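Local coordinates for protein ALKF (Bacillus cereus, PDB 3ZBO) that has affinity for branched DNA structures and is related to the HEAT-like repeat DNA glycosylases, though its biological role is not established, at residues Met45-Ala49 with Tyr72-Ile76; Gln116-Asp120 with Ala149-Lys154; Leu181-Ile186 with Ala219-Ile223. All coordinates share one frame; numbering follows the deposited sequence. Where two conformers were deposited one is given.

Contact 1: Met45-Ala49 with Tyr72-Ile76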
loop_
_atom_site.group_PDB
_atom_site.type_symbol
_atom_site.label_atom_id
_atom_site.label_comp_id
_atom_site.label_asym_id
_atom_site.label_seq_id
_atom_site.Cartn_x
_atom_site.Cartn_y
_atom_site.Cartn_z
ATOM N N MET A 45 6.124 -12.698 -11.297
ATOM C CA MET A 45 7.316 -12.635 -10.472
ATOM C C MET A 45 7.576 -13.805 -9.530
ATOM O O MET A 45 8.688 -13.891 -9.017
ATOM C CB MET A 45 7.273 -11.312 -9.632
ATOM C CG MET A 45 7.254 -10.133 -10.592
ATOM S SD MET A 45 7.022 -8.600 -9.537
ATOM C CE MET A 45 7.099 -7.332 -10.765
ATOM N N LYS A 46 6.572 -14.680 -9.337
ATOM C CA LYS A 46 6.662 -15.732 -8.338
ATOM C C LYS A 46 7.866 -16.646 -8.550
ATOM O O LYS A 46 8.602 -16.803 -7.598
ATOM C CB LYS A 46 5.348 -16.517 -8.124
ATOM C CG LYS A 46 5.378 -17.359 -6.820
ATOM C CD LYS A 46 4.006 -17.347 -6.124
ATOM C CE LYS A 46 4.078 -18.012 -4.768
ATOM N NZ LYS A 46 4.027 -19.485 -4.960
ATOM N N PRO A 47 8.121 -17.138 -9.791
ATOM C CA PRO A 47 9.307 -17.994 -9.857
ATOM C C PRO A 47 10.631 -17.311 -9.554
ATOM O O PRO A 47 11.496 -17.941 -8.906
ATOM C CB PRO A 47 9.363 -18.431 -11.335
ATOM C CG PRO A 47 7.993 -18.138 -11.930
ATOM C CD PRO A 47 7.528 -16.924 -11.146
ATOM N N ILE A 48 10.812 -16.051 -10.010
ATOM C CA ILE A 48 12.089 -15.349 -9.689
ATOM C C ILE A 48 12.227 -15.100 -8.172
ATOM O O ILE A 48 13.309 -15.246 -7.613
ATOM C CB ILE A 48 12.207 -13.975 -10.403
ATOM C CG1 ILE A 48 11.768 -13.977 -11.869
ATOM C CG2 ILE A 48 13.635 -13.431 -10.242
ATOM C CD1 ILE A 48 12.009 -12.666 -12.569
ATOM N N ALA A 49 11.121 -14.753 -7.511
ATOM C CA ALA A 49 11.140 -14.434 -6.105
ATOM C C ALA A 49 11.466 -15.737 -5.305
ATOM O O ALA A 49 12.172 -15.690 -4.286
ATOM C CB ALA A 49 9.773 -13.895 -5.678
ATOM N N TYR A 72 8.995 -2.677 -7.516
ATOM C CA TYR A 72 8.034 -3.617 -6.967
ATOM C C TYR A 72 8.716 -4.906 -6.575
ATOM O O TYR A 72 8.479 -5.415 -5.456
ATOM C CB TYR A 72 6.876 -3.787 -8.021
ATOM C CG TYR A 72 5.767 -4.582 -7.362
ATOM C CD1 TYR A 72 5.832 -5.975 -7.314
ATOM C CD2 TYR A 72 4.632 -3.973 -6.907
ATOM C CE1 TYR A 72 4.777 -6.667 -6.686
ATOM C CE2 TYR A 72 3.608 -4.663 -6.229
ATOM C CZ TYR A 72 3.672 -6.023 -6.182
ATOM O OH TYR A 72 2.659 -6.713 -5.503
ATOM N N PHE A 73 9.551 -5.446 -7.446
ATOM C CA PHE A 73 10.167 -6.706 -7.134
ATOM C C PHE A 73 11.149 -6.529 -5.946
ATOM O O PHE A 73 11.264 -7.418 -5.097
ATOM C CB PHE A 73 10.920 -7.220 -8.394
ATOM C CG PHE A 73 11.439 -8.581 -8.227
ATOM C CD1 PHE A 73 10.561 -9.613 -8.129
ATOM C CD2 PHE A 73 12.795 -8.811 -8.110
ATOM C CE1 PHE A 73 11.022 -10.944 -7.879
ATOM C CE2 PHE A 73 13.255 -10.163 -7.911
ATOM C CZ PHE A 73 12.349 -11.178 -7.795
ATOM N N ALA A 74 11.838 -5.378 -5.865
ATOM C CA ALA A 74 12.742 -5.130 -4.724
ATOM C C ALA A 74 11.941 -5.259 -3.429
ATOM O O ALA A 74 12.393 -5.827 -2.439
ATOM C CB ALA A 74 13.265 -3.745 -4.835
ATOM N N GLY A 75 10.685 -4.726 -3.409
ATOM C CA GLY A 75 9.895 -4.923 -2.156
ATOM C C GLY A 75 9.662 -6.401 -1.834
ATOM O O GLY A 75 9.691 -6.734 -0.650
ATOM N N ILE A 76 9.402 -7.265 -2.824
ATOM C CA ILE A 76 9.099 -8.652 -2.540
ATOM C C ILE A 76 10.311 -9.322 -1.983
ATOM O O ILE A 76 10.154 -10.217 -1.084
ATOM C CB ILE A 76 8.661 -9.298 -3.818
ATOM C CG1 ILE A 76 7.235 -8.816 -4.183
ATOM C CG2 ILE A 76 8.693 -10.889 -3.652
ATOM C CD1 ILE A 76 7.072 -9.021 -5.635
#

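Contact 2: Gln116-Asp120 with Ala149-Lys154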
loop_
_atom_site.group_PDB
_atom_site.type_symbol
_atom_site.label_atom_id
_atom_site.label_comp_id
_atom_site.label_asym_id
_atom_site.label_seq_id
_atom_site.Cartn_x
_atom_site.Cartn_y
_atom_site.Cartn_z
ATOM N N GLN A 116 4.105 0.540 12.898
ATOM C CA GLN A 116 3.254 1.603 13.373
ATOM C C GLN A 116 4.040 2.879 13.681
ATOM O O GLN A 116 3.552 3.980 13.402
ATOM C CB GLN A 116 2.435 1.193 14.645
ATOM C CG GLN A 116 1.387 0.111 14.344
ATOM C CD GLN A 116 0.526 -0.165 15.556
ATOM O OE1 GLN A 116 -0.005 0.766 16.221
ATOM N NE2 GLN A 116 0.297 -1.496 15.741
ATOM N N ASP A 117 5.260 2.750 14.212
ATOM C CA ASP A 117 5.998 3.979 14.552
ATOM C C ASP A 117 6.288 4.803 13.286
ATOM O O ASP A 117 6.099 6.026 13.233
ATOM C CB ASP A 117 7.282 3.584 15.210
ATOM C CG ASP A 117 7.062 3.135 16.660
ATOM O OD1 ASP A 117 5.954 3.426 17.239
ATOM O OD2 ASP A 117 7.995 2.506 17.193
ATOM N N VAL A 118 6.753 4.123 12.205
ATOM C CA VAL A 118 7.087 4.794 10.977
ATOM C C VAL A 118 5.792 5.276 10.269
ATOM O O VAL A 118 5.704 6.436 9.852
ATOM C CB VAL A 118 7.853 3.896 10.049
ATOM C CG1 VAL A 118 8.106 4.635 8.695
ATOM C CG2 VAL A 118 9.197 3.520 10.694
ATOM N N ALA A 119 4.784 4.427 10.220
ATOM C CA ALA A 119 3.526 4.883 9.571
ATOM C C ALA A 119 2.909 6.071 10.250
ATOM O O ALA A 119 2.376 6.968 9.616
ATOM C CB ALA A 119 2.501 3.708 9.568
ATOM N N ASP A 120 2.952 6.084 11.575
ATOM C CA ASP A 120 2.463 7.278 12.314
ATOM C C ASP A 120 3.194 8.584 11.963
ATOM O O ASP A 120 2.552 9.665 11.743
ATOM C CB ASP A 120 2.525 7.079 13.821
ATOM C CG ASP A 120 1.592 5.991 14.333
ATOM O OD1 ASP A 120 0.581 5.636 13.632
ATOM O OD2 ASP A 120 1.797 5.573 15.490
ATOM N N ALA A 149 -2.594 -6.284 18.503
ATOM C CA ALA A 149 -1.459 -5.478 18.087
ATOM C C ALA A 149 -1.818 -4.031 18.024
ATOM O O ALA A 149 -0.886 -3.213 17.864
ATOM C CB ALA A 149 -0.913 -6.035 16.707
ATOM N N PHE A 150 -3.091 -3.643 18.198
ATOM C CA PHE A 150 -3.506 -2.232 18.089
ATOM C C PHE A 150 -4.186 -1.733 19.303
ATOM O O PHE A 150 -4.915 -2.492 19.979
ATOM C CB PHE A 150 -4.508 -2.093 16.906
ATOM C CG PHE A 150 -4.004 -2.732 15.657
ATOM C CD1 PHE A 150 -3.161 -2.029 14.802
ATOM C CD2 PHE A 150 -4.289 -4.041 15.363
ATOM C CE1 PHE A 150 -2.625 -2.623 13.615
ATOM C CE2 PHE A 150 -3.826 -4.629 14.232
ATOM C CZ PHE A 150 -2.968 -3.954 13.318
ATOM N N SER A 151 -3.914 -0.482 19.624
ATOM C CA SER A 151 -4.639 0.229 20.653
ATOM C C SER A 151 -6.029 0.618 20.089
ATOM O O SER A 151 -6.097 1.325 19.038
ATOM C CB SER A 151 -3.886 1.521 21.032
ATOM O OG SER A 151 -4.771 2.396 21.645
ATOM N N GLU A 152 -7.137 0.191 20.715
ATOM C CA GLU A 152 -8.482 0.500 20.214
ATOM C C GLU A 152 -8.718 2.010 20.250
ATOM O O GLU A 152 -9.262 2.611 19.328
ATOM C CB GLU A 152 -9.584 -0.264 21.001
ATOM C CG GLU A 152 -10.937 0.074 20.587
ATOM C CD GLU A 152 -12.040 -0.698 21.333
ATOM O OE1 GLU A 152 -11.755 -1.853 21.777
ATOM O OE2 GLU A 152 -13.134 -0.134 21.488
ATOM N N SER A 153 -8.234 2.709 21.297
ATOM C CA SER A 153 -8.410 4.133 21.272
ATOM C C SER A 153 -7.585 4.828 20.151
ATOM O O SER A 153 -8.083 5.801 19.613
ATOM C CB SER A 153 -8.036 4.752 22.707
ATOM O OG SER A 153 -6.711 4.497 22.957
ATOM N N LYS A 154 -6.399 4.332 19.788
ATOM C CA LYS A 154 -5.629 4.924 18.714
ATOM C C LYS A 154 -6.427 4.723 17.397
ATOM O O LYS A 154 -6.541 5.697 16.635
ATOM C CB LYS A 154 -4.292 4.230 18.568
ATOM C CG LYS A 154 -3.376 4.936 17.580
ATOM C CD LYS A 154 -2.089 4.025 17.414
ATOM C CE LYS A 154 -1.009 4.684 16.735
ATOM N NZ LYS A 154 0.081 3.625 16.705
HETATM O O HOH W 1 -1.442 0.575 18.477
#

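Contact 3: Leu181-Ile186 with Ala219-Ile223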
loop_
_atom_site.group_PDB
_atom_site.type_symbol
_atom_site.label_atom_id
_atom_site.label_comp_id
_atom_site.label_asym_id
_atom_site.label_seq_id
_atom_site.Cartn_x
_atom_site.Cartn_y
_atom_site.Cartn_z
ATOM N N LEU A 181 -10.897 3.145 6.315
ATOM C CA LEU A 181 -12.298 3.000 6.776
ATOM C C LEU A 181 -12.807 1.609 6.440
ATOM O O LEU A 181 -13.380 0.940 7.289
ATOM C CB LEU A 181 -13.269 4.001 6.083
ATOM C CG LEU A 181 -12.950 5.462 6.341
ATOM C CD1 LEU A 181 -14.191 6.175 5.728
ATOM C CD2 LEU A 181 -12.916 5.789 7.937
ATOM N N ASN A 182 -12.614 1.190 5.179
ATOM C CA ASN A 182 -13.091 -0.143 4.813
ATOM C C ASN A 182 -12.443 -1.233 5.559
ATOM O O ASN A 182 -13.119 -2.151 5.981
ATOM C CB ASN A 182 -12.709 -0.414 3.354
ATOM C CG ASN A 182 -13.674 0.034 2.379
ATOM O OD1 ASN A 182 -14.613 -0.759 2.061
ATOM N ND2 ASN A 182 -13.323 1.071 1.640
ATOM N N THR A 183 -11.150 -1.119 5.824
ATOM C CA THR A 183 -10.371 -2.206 6.428
ATOM C C THR A 183 -10.712 -2.283 7.896
ATOM O O THR A 183 -10.831 -3.405 8.435
ATOM C CB THR A 183 -8.865 -1.959 6.220
ATOM O OG1 THR A 183 -8.620 -1.943 4.809
ATOM C CG2 THR A 183 -8.110 -3.188 6.802
ATOM N N VAL A 184 -10.825 -1.140 8.590
ATOM C CA VAL A 184 -11.219 -1.180 10.049
ATOM C C VAL A 184 -12.606 -1.845 10.115
ATOM O O VAL A 184 -12.836 -2.722 10.954
ATOM C CB VAL A 184 -11.250 0.226 10.687
ATOM C CG1 VAL A 184 -11.871 0.097 12.126
ATOM C CG2 VAL A 184 -9.783 0.783 10.781
ATOM N N ALA A 185 -13.537 -1.438 9.241
ATOM C CA ALA A 185 -14.922 -2.006 9.387
ATOM C C ALA A 185 -14.957 -3.492 9.233
ATOM O O ALA A 185 -15.856 -4.136 9.850
ATOM C CB ALA A 185 -15.795 -1.308 8.391
ATOM N N ILE A 186 -14.140 -4.056 8.368
ATOM C CA ILE A 186 -14.150 -5.485 8.134
ATOM C C ILE A 186 -13.143 -6.239 8.950
ATOM O O ILE A 186 -13.442 -7.352 9.447
ATOM C CB ILE A 186 -13.953 -5.713 6.602
ATOM C CG1 ILE A 186 -15.113 -5.139 5.817
ATOM C CG2 ILE A 186 -13.791 -7.240 6.341
ATOM C CD1 ILE A 186 -16.542 -5.565 6.290
ATOM N N ALA A 219 -17.147 3.983 0.510
ATOM C CA ALA A 219 -16.703 3.011 1.563
ATOM C C ALA A 219 -17.951 2.327 2.119
ATOM O O ALA A 219 -17.875 1.136 2.436
ATOM C CB ALA A 219 -15.959 3.743 2.701
ATOM N N SER A 220 -19.052 3.043 2.261
ATOM C CA SER A 220 -20.245 2.386 2.813
ATOM C C SER A 220 -20.614 1.194 1.943
ATOM O O SER A 220 -20.975 0.082 2.482
ATOM C CB SER A 220 -21.439 3.354 2.927
ATOM O OG SER A 220 -21.211 4.323 3.943
ATOM N N GLU A 221 -20.610 1.395 0.631
ATOM C CA GLU A 221 -20.950 0.337 -0.347
ATOM C C GLU A 221 -19.963 -0.815 -0.259
ATOM O O GLU A 221 -20.322 -2.024 -0.312
ATOM C CB GLU A 221 -20.974 0.898 -1.772
ATOM C CG GLU A 221 -21.320 -0.131 -2.877
ATOM C CD GLU A 221 -21.264 0.484 -4.284
ATOM O OE1 GLU A 221 -20.173 0.781 -4.880
ATOM O OE2 GLU A 221 -22.345 0.729 -4.765
ATOM N N SER A 222 -18.671 -0.458 -0.230
ATOM C CA SER A 222 -17.593 -1.474 -0.295
ATOM C C SER A 222 -17.685 -2.348 0.966
ATOM O O SER A 222 -17.540 -3.593 0.893
ATOM C CB SER A 222 -16.234 -0.820 -0.433
ATOM O OG SER A 222 -16.229 -0.118 -1.650
ATOM N N ILE A 223 -17.905 -1.683 2.104
ATOM C CA ILE A 223 -18.067 -2.423 3.410
ATOM C C ILE A 223 -19.325 -3.290 3.316
ATOM O O ILE A 223 -19.246 -4.476 3.672
ATOM C CB ILE A 223 -18.237 -1.450 4.585
ATOM C CG1 ILE A 223 -16.910 -0.767 4.839
ATOM C CG2 ILE A 223 -18.809 -2.123 5.856
ATOM C CD1 ILE A 223 -17.172 0.521 5.617
HETATM O O HOH W 2 -14.505 2.118 -1.258
#

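Contact 1: Met45-Ala49 with Tyr72-Ile76
M45 O takes the backbone N-H of A49 (A49 N to M45 O 3.0 Å), while F73 CE1 of the facing helix lies 3.9 Å from that same M45 O. The rest of this contact between helices 46-52 and 68-77 of the HEAT-like fold is apolar, built on two Met-aromatic contacts. With CG anti to its carbonyl carbon (chi1 -61°) and the remainder of the chain extended, M45 reaches across to helix 68-77. Its sulfur meets the Y72 ring obliquely, M45 SD to Y72 CD1 being 3.6 Å, but stands at the edge of the F73 ring, 78° off the normal. I76 adds its CD1 methyl to the same sulfur. F73 in turn swings away from its own backbone N (chi1 -173°) and slides past M45 in the opposite direction, laying its ring along M45, I48 and A49. I48 CG2 reaches F73 CZ at 3.6 Å. Beyond, I48 also packs on L16 and L19 of helix 9-19, and F73 on V12 and L62, so the buried ring is enclosed by several helices. The hydroxyl of Y72 is hydrogen-bonded to R240 O, near the C terminus. A49 CB meets I76 CG2 at 3.8 Å, and A49 N sits in the plane of the F73 ring, 3.8 Å from F73 CZ.

Contact 2: Gln116-Asp120 with Ala149-Lys154
K154 and D120 make the ionic part of this surface contact: K154 NZ lies 2.9 Å from D120 OD2, using the syn lone pair of that oxygen. With CG anti to its backbone N (chi1 -172°) and every later bond extended, the lysine is long enough for NZ to span the gap to D120; the two side chains come from opposite directions. Y138 of helix 128-144 is the second-shell partner; its OH is hydrogen-bonded to both K154 NZ and D120 OD1, tying lysine and carboxylate into one network and probably favouring the charged pair.

Among the hydrogen bonds to the Q116 amide, K154 NZ donates to Q116 OE1 at 2.9 Å, in the carbonyl plane and on a lone pair. The other end of the amide donates from Q116 NE2 to A149 O, 3.0 Å apart; the acceptor lies almost in the Q116 amide plane, but the donor stands 39° out of the A149 carbonyl plane. With both ends engaged, the amide's flip is fixed. A water strengthens this, giving a proton to Q116 OE1 at 2.7 Å and accepting from S151 N.

The same amide lies beside an aromatic ring: Q116 NE2 is 3.6 Å from F150 CD1, with amide and ring planes only 17° apart, while the buried ring leans on L141 and L142.

S151 is the N-cap of helix 152-165, its OG accepting from K154 N at 3.1 Å. A salt bridge and side-chain hydrogen bonds thus join this N-capped helix start to helix 115-124 within the HEAT-like repeat fold.

Contact 3: Leu181-Ile186 with Ala219-Ile223
A185 and I223 carry the apolar part of this buried contact between helices 171-187 and 219-228, whose short segments run 36° from parallel with axes 9.4 Å apart. A185 CB packs against the CG1-CD1 arm of I223, touching I223 CD1 at 3.6 Å. That arm leaves with CG1 anti to the carbonyl carbon (chi1 -71°) and continues nearly extended (chi2 160°), and I223 CD1 also lies 4.2 Å from L181 O. I186 slides past I223 in the opposite direction, bringing I186 CD1 to 4.1 Å from I223 CG2. L181 CD1 meets A219 CB more loosely, at 4.3 Å. Helix 192-202 packs against the same residues, with A195 on A185, A199 on I223 and I198 on L181.

The polar part rests on N182, whose side chain and that of I223 cross obliquely. N182 OD1 is 3.4 Å from I223 N, but the angle is too poor for a hydrogen bond, and that N-H is already spent on A219 O, with I223 N to A219 O 2.8 Å. S222 CB is a close neighbour of OD1, though S222 has two conformers. One N-H of N182 ND2 goes to N178 O in its own helix. A water bridges the helices, accepting weakly from N182 ND2 and donating to S222 OG at 2.9 Å; the direct partner of that hydroxyl is N218 O.

With N182 ND2 and I223 N both satisfied inside their own helices, the contact rests on van der Waals packing of I223, A185, I186 and A219 with the N182 amide set among them, and its polar link is a water bridge weak at one end.

In the fold
From the N terminus, contact 1 comes first: it closes a loop of 22 residues containing helix 56-63 and ties helix 46-52 to helix 68-77. Contact 2 closes the next loop, of 28 residues, bringing helix 115-124 to the start of helix 152-165 across helix 128-144. Contact 3 follows, joining helix 171-187 to helix 219-228 over helix 192-202 and the antiparallel pair 204-207 and 215-218. The three loops lie in series, without nesting or crossing. Contacts 2 and 3 are linked by consecutive helices 152-165 and 171-187, their centres 19 Å apart. Contacts 1 and 3, 29 Å apart between centres, occupy opposite sides of the chain's centre.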